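Local coordinates for protein Serpin48 (Tenebrio molitor, PDB 3OZQ) that inhibits the serine protease SPE with high specificity in the innate immune response of the beetle, as a member of the serpin family, at residues 170-184 with 321-334. Numbering follows the deposited sequence.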
loop_
_atom_site.group_PDB
_atom_site.type_symbol
_atom_site.label_atom_id
_atom_site.label_comp_id
_atom_site.label_asym_id
_atom_site.label_seq_id
_atom_site.Cartn_x
_atom_site.Cartn_y
_atom_site.Cartn_z
ATOM N N TYR A 170 5.844 0.937 5.511
ATOM C CA TYR A 170 6.720 1.626 4.588
ATOM C C TYR A 170 7.711 0.593 4.083
ATOM O O TYR A 170 7.934 -0.435 4.728
ATOM C CB TYR A 170 7.434 2.797 5.267
ATOM C CG TYR A 170 8.506 2.398 6.254
ATOM C CD1 TYR A 170 9.827 2.250 5.848
ATOM C CD2 TYR A 170 8.202 2.181 7.597
ATOM C CE1 TYR A 170 10.818 1.893 6.749
ATOM C CE2 TYR A 170 9.186 1.818 8.508
ATOM C CZ TYR A 170 10.496 1.678 8.074
ATOM O OH TYR A 170 11.482 1.317 8.964
ATOM N N PHE A 171 8.293 0.875 2.924
ATOM C CA PHE A 171 9.124 -0.073 2.198
ATOM C C PHE A 171 10.544 0.464 2.116
ATOM O O PHE A 171 10.753 1.672 2.019
ATOM C CB PHE A 171 8.580 -0.232 0.779
ATOM C CG PHE A 171 9.188 -1.374 0.014
ATOM C CD1 PHE A 171 9.070 -2.674 0.475
ATOM C CD2 PHE A 171 9.867 -1.150 -1.180
ATOM C CE1 PHE A 171 9.621 -3.737 -0.243
ATOM C CE2 PHE A 171 10.417 -2.208 -1.898
ATOM C CZ PHE A 171 10.287 -3.504 -1.431
ATOM N N ASN A 172 11.513 -0.441 2.155
ATOM C CA ASN A 172 12.911 -0.070 2.014
ATOM C C ASN A 172 13.602 -0.932 0.963
ATOM O O ASN A 172 13.649 -2.159 1.096
ATOM C CB ASN A 172 13.622 -0.195 3.357
ATOM C CG ASN A 172 15.119 -0.020 3.237
ATOM O OD1 ASN A 172 15.641 1.095 3.358
ATOM N ND2 ASN A 172 15.824 -1.119 2.986
ATOM N N ALA A 173 14.120 -0.292 -0.088
ATOM C CA ALA A 173 14.773 -1.005 -1.182
ATOM C C ALA A 173 15.883 -0.187 -1.820
ATOM O O ALA A 173 15.949 1.036 -1.663
ATOM C CB ALA A 173 13.762 -1.437 -2.246
ATOM N N LYS A 174 16.761 -0.883 -2.534
ATOM C CA LYS A 174 17.865 -0.250 -3.246
ATOM C C LYS A 174 17.677 -0.414 -4.746
ATOM O O LYS A 174 17.341 -1.502 -5.218
ATOM C CB LYS A 174 19.193 -0.892 -2.852
ATOM C CG LYS A 174 19.546 -0.812 -1.383
ATOM C CD LYS A 174 19.789 0.614 -0.918
ATOM C CE LYS A 174 20.243 0.612 0.537
ATOM N NZ LYS A 174 20.544 1.981 1.058
ATOM N N TRP A 175 17.902 0.662 -5.500
ATOM C CA TRP A 175 17.915 0.566 -6.950
ATOM C C TRP A 175 18.979 -0.446 -7.376
ATOM O O TRP A 175 20.074 -0.461 -6.831
ATOM C CB TRP A 175 18.252 1.924 -7.583
ATOM C CG TRP A 175 17.224 3.015 -7.377
ATOM C CD1 TRP A 175 17.441 4.262 -6.853
ATOM C CD2 TRP A 175 15.835 2.965 -7.729
ATOM N NE1 TRP A 175 16.268 4.986 -6.849
ATOM C CE2 TRP A 175 15.268 4.210 -7.381
ATOM C CE3 TRP A 175 15.012 1.988 -8.306
ATOM C CZ2 TRP A 175 13.911 4.498 -7.583
ATOM C CZ3 TRP A 175 13.657 2.278 -8.502
ATOM C CH2 TRP A 175 13.128 3.522 -8.149
ATOM N N LEU A 176 18.653 -1.293 -8.341
ATOM C CA LEU A 176 19.656 -2.159 -8.954
ATOM C C LEU A 176 20.708 -1.299 -9.659
ATOM O O LEU A 176 21.901 -1.606 -9.645
ATOM C CB LEU A 176 18.997 -3.104 -9.955
ATOM C CG LEU A 176 19.917 -4.043 -10.738
ATOM C CD1 LEU A 176 20.731 -4.905 -9.790
ATOM C CD2 LEU A 176 19.097 -4.901 -11.691
ATOM N N VAL A 177 20.244 -0.213 -10.267
ATOM C CA VAL A 177 21.119 0.775 -10.877
ATOM C C VAL A 177 20.725 2.127 -10.324
ATOM O O VAL A 177 19.754 2.734 -10.776
ATOM C CB VAL A 177 20.960 0.807 -12.406
ATOM C CG1 VAL A 177 21.994 1.733 -13.029
ATOM C CG2 VAL A 177 21.060 -0.604 -12.986
ATOM N N PRO A 178 21.467 2.599 -9.321
ATOM C CA PRO A 178 21.169 3.873 -8.670
ATOM C C PRO A 178 21.389 5.073 -9.594
ATOM O O PRO A 178 22.095 4.963 -10.599
ATOM C CB PRO A 178 22.158 3.905 -7.501
ATOM C CG PRO A 178 23.273 2.989 -7.915
ATOM C CD PRO A 178 22.612 1.907 -8.706
ATOM N N PHE A 179 20.759 6.196 -9.261
ATOM C CA PHE A 179 20.996 7.458 -9.959
ATOM C C PHE A 179 22.229 8.131 -9.369
ATOM O O PHE A 179 22.403 8.150 -8.142
ATOM C CB PHE A 179 19.795 8.405 -9.799
ATOM C CG PHE A 179 18.508 7.847 -10.326
ATOM C CD1 PHE A 179 18.053 8.197 -11.588
ATOM C CD2 PHE A 179 17.751 6.958 -9.558
ATOM C CE1 PHE A 179 16.873 7.678 -12.082
ATOM C CE2 PHE A 179 16.574 6.429 -10.050
ATOM C CZ PHE A 179 16.124 6.791 -11.306
ATOM N N PRO A 180 23.093 8.685 -10.242
ATOM C CA PRO A 180 24.248 9.500 -9.838
ATOM C C PRO A 180 23.809 10.875 -9.355
ATOM O O PRO A 180 23.287 11.660 -10.138
ATOM C CB PRO A 180 25.059 9.628 -11.134
ATOM C CG PRO A 180 24.053 9.451 -12.236
ATOM C CD PRO A 180 23.025 8.483 -11.701
ATOM N N PRO A 181 24.020 11.167 -8.067
ATOM C CA PRO A 181 23.553 12.404 -7.421
ATOM C C PRO A 181 24.209 13.680 -7.954
ATOM O O PRO A 181 23.686 14.778 -7.771
ATOM C CB PRO A 181 23.924 12.197 -5.948
ATOM C CG PRO A 181 24.974 11.130 -5.953
ATOM C CD PRO A 181 24.660 10.245 -7.114
ATOM N N PHE A 182 25.354 13.538 -8.599
ATOM C CA PHE A 182 26.027 14.693 -9.181
ATOM C C PHE A 182 25.139 15.291 -10.263
ATOM O O PHE A 182 25.085 16.512 -10.441
ATOM C CB PHE A 182 27.391 14.303 -9.759
ATOM C CG PHE A 182 27.668 12.819 -9.741
ATOM C CD1 PHE A 182 27.348 12.039 -8.628
ATOM C CD2 PHE A 182 28.250 12.203 -10.837
ATOM C CE1 PHE A 182 27.601 10.681 -8.618
ATOM C CE2 PHE A 182 28.509 10.845 -10.832
ATOM C CZ PHE A 182 28.183 10.082 -9.719
ATOM N N HIS A 183 24.424 14.422 -10.969
ATOM C CA HIS A 183 23.605 14.846 -12.097
ATOM C C HIS A 183 22.186 15.247 -11.696
ATOM O O HIS A 183 21.362 15.605 -12.535
ATOM C CB HIS A 183 23.605 13.766 -13.178
ATOM C CG HIS A 183 24.961 13.515 -13.761
ATOM N ND1 HIS A 183 25.338 12.294 -14.274
ATOM C CD2 HIS A 183 26.031 14.332 -13.906
ATOM C CE1 HIS A 183 26.582 12.369 -14.713
ATOM N NE2 HIS A 183 27.025 13.595 -14.498
ATOM N N THR A 184 21.913 15.211 -10.403
ATOM C CA THR A 184 20.630 15.659 -9.901
ATOM C C THR A 184 20.524 17.186 -9.898
ATOM O O THR A 184 21.388 17.881 -9.352
ATOM C CB THR A 184 20.378 15.107 -8.490
ATOM O OG1 THR A 184 20.250 13.680 -8.569
ATOM C CG2 THR A 184 19.142 15.715 -7.905
ATOM N N VAL A 321 11.556 8.709 -2.214
ATOM C CA VAL A 321 12.279 8.222 -3.378
ATOM C C VAL A 321 13.463 9.114 -3.666
ATOM O O VAL A 321 13.310 10.314 -3.854
ATOM C CB VAL A 321 11.370 8.120 -4.609
ATOM C CG1 VAL A 321 12.185 7.826 -5.837
ATOM C CG2 VAL A 321 10.330 7.023 -4.394
ATOM N N SER A 322 14.645 8.511 -3.692
ATOM C CA SER A 322 15.882 9.257 -3.863
ATOM C C SER A 322 16.859 8.516 -4.782
ATOM O O SER A 322 16.492 7.542 -5.446
ATOM C CB SER A 322 16.518 9.513 -2.501
ATOM O OG SER A 322 16.920 8.278 -1.932
ATOM N N GLU A 323 18.107 8.975 -4.815
ATOM C CA GLU A 323 19.083 8.419 -5.758
ATOM C C GLU A 323 19.462 6.953 -5.505
ATOM O O GLU A 323 19.681 6.203 -6.452
ATOM C CB GLU A 323 20.334 9.298 -5.828
ATOM C CG GLU A 323 20.089 10.648 -6.477
ATOM C CD GLU A 323 19.850 11.762 -5.470
ATOM O OE1 GLU A 323 20.141 12.929 -5.809
ATOM O OE2 GLU A 323 19.373 11.484 -4.346
ATOM N N GLU A 324 19.524 6.538 -4.242
ATOM C CA GLU A 324 19.875 5.145 -3.939
ATOM C C GLU A 324 18.688 4.184 -3.945
ATOM O O GLU A 324 18.866 2.978 -4.102
ATOM C CB GLU A 324 20.630 5.033 -2.615
ATOM C CG GLU A 324 22.137 4.813 -2.783
ATOM C CD GLU A 324 22.482 3.505 -3.509
ATOM O OE1 GLU A 324 23.575 3.431 -4.115
ATOM O OE2 GLU A 324 21.668 2.552 -3.471
ATOM N N GLY A 325 17.483 4.713 -3.773
ATOM C CA GLY A 325 16.286 3.893 -3.821
ATOM C C GLY A 325 15.168 4.521 -3.018
ATOM O O GLY A 325 14.906 5.717 -3.134
ATOM N N VAL A 326 14.510 3.718 -2.186
ATOM C CA VAL A 326 13.395 4.221 -1.402
ATOM C C VAL A 326 13.701 4.022 0.080
ATOM O O VAL A 326 14.071 2.925 0.506
ATOM C CB VAL A 326 12.066 3.539 -1.786
ATOM C CG1 VAL A 326 11.872 3.567 -3.286
ATOM C CG2 VAL A 326 12.040 2.119 -1.291
ATOM N N GLU A 327 13.569 5.097 0.851
ATOM C CA GLU A 327 13.943 5.082 2.261
ATOM C C GLU A 327 15.390 4.602 2.394
ATOM O O GLU A 327 15.728 3.843 3.303
ATOM C CB GLU A 327 12.978 4.193 3.057
ATOM C CG GLU A 327 13.204 4.140 4.561
ATOM C CD GLU A 327 12.958 5.475 5.249
ATOM O OE1 GLU A 327 12.497 6.431 4.581
ATOM O OE2 GLU A 327 13.232 5.571 6.466
ATOM N N ALA A 328 16.236 5.045 1.465
ATOM C CA ALA A 328 17.653 4.702 1.473
ATOM C C ALA A 328 18.510 5.909 1.851
ATOM O O ALA A 328 18.348 6.995 1.291
ATOM C CB ALA A 328 18.079 4.164 0.113
ATOM N N ALA A 329 19.418 5.713 2.802
ATOM C CA ALA A 329 20.363 6.758 3.187
ATOM C C ALA A 329 21.374 6.995 2.071
ATOM O O ALA A 329 21.753 6.060 1.361
ATOM C CB ALA A 329 21.081 6.377 4.478
ATOM N N ALA A 330 21.804 8.243 1.916
ATOM C CA ALA A 330 22.805 8.591 0.912
ATOM C C ALA A 330 24.096 7.792 1.114
ATOM O O ALA A 330 24.712 7.850 2.179
ATOM C CB ALA A 330 23.093 10.087 0.950
ATOM N N ALA A 331 24.501 7.043 0.090
ATOM C CA ALA A 331 25.698 6.207 0.179
ATOM C C ALA A 331 26.905 6.886 -0.461
ATOM O O ALA A 331 27.303 7.973 -0.050
ATOM C CB ALA A 331 25.451 4.841 -0.460
ATOM N N THR A 332 27.477 6.222 -1.463
ATOM C CA THR A 332 28.613 6.729 -2.230
ATOM C C THR A 332 28.958 5.716 -3.312
ATOM O O THR A 332 29.415 4.615 -3.005
ATOM C CB THR A 332 29.863 6.923 -1.355
ATOM O OG1 THR A 332 29.772 8.167 -0.651
ATOM C CG2 THR A 332 31.114 6.941 -2.223
ATOM N N TYR A 333 28.746 6.076 -4.575
ATOM C CA TYR A 333 28.961 5.117 -5.654
ATOM C C TYR A 333 29.589 5.704 -6.912
ATOM O O TYR A 333 29.602 6.919 -7.110
ATOM C CB TYR A 333 27.655 4.397 -6.004
ATOM C CG TYR A 333 27.487 3.071 -5.294
ATOM C CD1 TYR A 333 27.917 1.887 -5.885
ATOM C CD2 TYR A 333 26.909 3.001 -4.029
ATOM C CE1 TYR A 333 27.769 0.667 -5.241
ATOM C CE2 TYR A 333 26.758 1.786 -3.375
ATOM C CZ TYR A 333 27.191 0.621 -3.987
ATOM O OH TYR A 333 27.046 -0.591 -3.346
ATOM N N ILE A 334 30.110 4.816 -7.755
ATOM C CA ILE A 334 30.709 5.202 -9.025
ATOM C C ILE A 334 30.629 4.031 -10.004
ATOM O O ILE A 334 30.825 2.878 -9.618
ATOM C CB ILE A 334 32.180 5.643 -8.851
ATOM C CG1 ILE A 334 32.529 6.769 -9.828
ATOM C CG2 ILE A 334 33.128 4.458 -9.007
ATOM C CD1 ILE A 334 31.916 8.102 -9.463
#
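Trp175 lays one face of its indole over the backbone of Gly325, whose CA sits 3.4 Å from the centroid of the Trp175 five-membered ring in a CH-pi contact; Phe179 CE2 covers the opposite face. Glycine suits the place: phi 154° and psi -133° are open to a residue without CB, and its bare CA can approach the ring. With CG anti to the carbonyl carbon (chi1 -66°), the indole reaches the turn at 322-325, and Trp175 NE1 donates to Ser322 O at 2.9 Å, close to the indole plane and nearly end-on to the carbonyl. Trp175 N bonds to Glu324 O and Phe179 N to Glu323 O, so three successive carbonyls are gripped. Ala173 and Val326 form an antiparallel hydrogen-bonded pair, where one methyl of beta-branched Val326, CG2, meets both Ala173 CB (4.1 Å) and, obliquely, Phe171 CD2 (3.9 Å). Farther along, the bent Glu323 chain passes Phe179 CB and accepts from Thr184 OG1 at OE1 (2.9 Å), on the anti side of the carboxylate, while OE2 pairs with Lys270. Gly325 and Val326 begin the reactive-centre loop hinge, apparently partly inserted into the sheet, as in native antithrombin; full insertion after cleavage would probably extend this pairing. Backbone bonds and a buried indole thus hold the hinge to the end of strand 163-174 and the loop that follows, while the divided Glu323 carboxylate, with lysine and hydroxyl partners, probably stays ionised.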